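Local coordinates for competence damage-inducible protein A (Klebsiella pneumoniae subsp. pneumoniae MGH 78578, PDB 5V01) that is of unknown function but belongs to the CinA family, some of whose members deamidate nicotinamide mononucleotide, at residues K156-R159 / Y160-A164. Residues are numbered along the deposited sequence; the frame is centred on the assembly and turned at random. Where two conformers were deposited one is given.
Sequences KAVR and YALAA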
loop_
_atom_site.group_PDB
_atom_site.type_symbol
_atom_site.label_atom_id
_atom_site.label_comp_id
_atom_site.label_asym_id
_atom_site.label_seq_id
_atom_site.Cartn_x
_atom_site.Cartn_y
_atom_site.Cartn_z
ATOM N N LYS A 156 -9.876 9.595 7.944
ATOM C CA LYS A 156 -9.408 10.429 9.063
ATOM C C LYS A 156 -8.016 10.044 9.538
ATOM O O LYS A 156 -7.203 10.900 9.882
ATOM C CB LYS A 156 -10.389 10.350 10.226
ATOM C CG LYS A 156 -11.695 11.104 9.983
ATOM C CD LYS A 156 -12.664 10.876 11.131
ATOM C CE LYS A 156 -13.904 11.751 10.997
ATOM N NZ LYS A 156 -14.861 11.489 12.098
ATOM N N ALA A 157 -7.753 8.745 9.587
ATOM C CA ALA A 157 -6.465 8.263 10.069
ATOM C C ALA A 157 -5.345 8.610 9.100
ATOM O O ALA A 157 -4.272 9.025 9.497
ATOM C CB ALA A 157 -6.521 6.758 10.284
ATOM N N VAL A 158 -5.607 8.468 7.806
ATOM C CA VAL A 158 -4.632 8.872 6.801
ATOM C C VAL A 158 -4.332 10.381 6.910
ATOM O O VAL A 158 -3.168 10.792 6.913
ATOM C CB VAL A 158 -5.138 8.533 5.371
ATOM C CG1 VAL A 158 -4.273 9.211 4.307
ATOM C CG2 VAL A 158 -5.158 7.004 5.171
ATOM N N ARG A 159 -5.382 11.193 7.010
ATOM C CA ARG A 159 -5.219 12.642 7.127
ATOM C C ARG A 159 -4.425 12.996 8.397
ATOM O O ARG A 159 -3.524 13.839 8.366
ATOM C CB ARG A 159 -6.590 13.320 7.132
ATOM C CG ARG A 159 -6.660 14.709 6.523
ATOM C CD ARG A 159 -8.107 15.177 6.565
ATOM N NE ARG A 159 -8.648 15.043 7.917
ATOM C CZ ARG A 159 -9.932 14.893 8.217
ATOM N NH1 ARG A 159 -10.850 14.866 7.258
ATOM N NH2 ARG A 159 -10.300 14.778 9.487
ATOM N N TYR A 160 -4.738 12.330 9.506
ATOM C CA TYR A 160 -4.042 12.604 10.772
ATOM C C TYR A 160 -2.564 12.248 10.657
ATOM O O TYR A 160 -1.699 12.989 11.108
ATOM C CB TYR A 160 -4.690 11.823 11.919
ATOM C CG TYR A 160 -4.082 12.153 13.252
ATOM C CD1 TYR A 160 -4.427 13.326 13.888
ATOM C CD2 TYR A 160 -3.114 11.346 13.839
ATOM C CE1 TYR A 160 -3.863 13.677 15.086
ATOM C CE2 TYR A 160 -2.550 11.704 15.043
ATOM C CZ TYR A 160 -2.923 12.877 15.650
ATOM O OH TYR A 160 -2.381 13.266 16.848
ATOM N N ALA A 161 -2.278 11.086 10.081
ATOM C CA ALA A 161 -0.888 10.671 9.920
ATOM C C ALA A 161 -0.072 11.713 9.169
ATOM O O ALA A 161 1.063 12.024 9.536
ATOM C CB ALA A 161 -0.788 9.330 9.221
ATOM N N LEU A 162 -0.677 12.246 8.102
ATOM C CA LEU A 162 -0.016 13.225 7.263
ATOM C C LEU A 162 0.088 14.598 7.937
ATOM O O LEU A 162 1.106 15.270 7.796
ATOM C CB LEU A 162 -0.719 13.352 5.910
ATOM C CG LEU A 162 -0.612 12.116 5.008
ATOM C CD1 LEU A 162 -1.674 12.186 3.902
ATOM C CD2 LEU A 162 0.787 11.967 4.429
ATOM N N ALA A 163 -0.991 15.033 8.592
ATOM C CA ALA A 163 -0.990 16.338 9.266
ATOM C C ALA A 163 0.058 16.335 10.376
ATOM O O ALA A 163 0.813 17.304 10.537
ATOM C CB ALA A 163 -2.361 16.664 9.813
ATOM N N ALA A 164 0.123 15.243 11.132
ATOM C CA ALA A 164 1.128 15.151 12.205
ATOM C C ALA A 164 2.548 15.109 11.630
ATOM O O ALA A 164 3.483 15.729 12.143
ATOM C CB ALA A 164 0.868 13.942 13.074
#
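V158 and L162 run alongside each other, one turn apart on the alpha-helix 150-169, the C-terminal helix packed against the mixed beta-sheet of this CinA-family domain. CG1 of V158 meets CD1 of L162 at 4.0 Å, and both side chains press on L44 of helix 43-50. CG1 stands anti to the backbone N of V158 (chi1 168°), which brings it up to L162. On the sheet-facing side the packing is close: A157 and A161 rest on F131 of strand 128-135, and the Y160 ring meets the F131 ring edge-to-face. The partly exposed side, carrying K156 and R159, is looser. These two chains extend away from the following turn: K156 NZ hydrogen-bonds to A147 O, and in the conformer given R159 NH2 forms a salt bridge with D11 OD1. Four backbone hydrogen bonds, each from N-H of residue i+4 to the oxygen of residue i, join the turns, among them A161 N to A157 O at 2.9 Å. V158 O accepts from L162 N and is covered as well by L162 CG, 3.5 Å away. One residue further on, A163 N donates to R159 O at 2.8 Å. A163 CB lies 3.4 Å from that same R159 O.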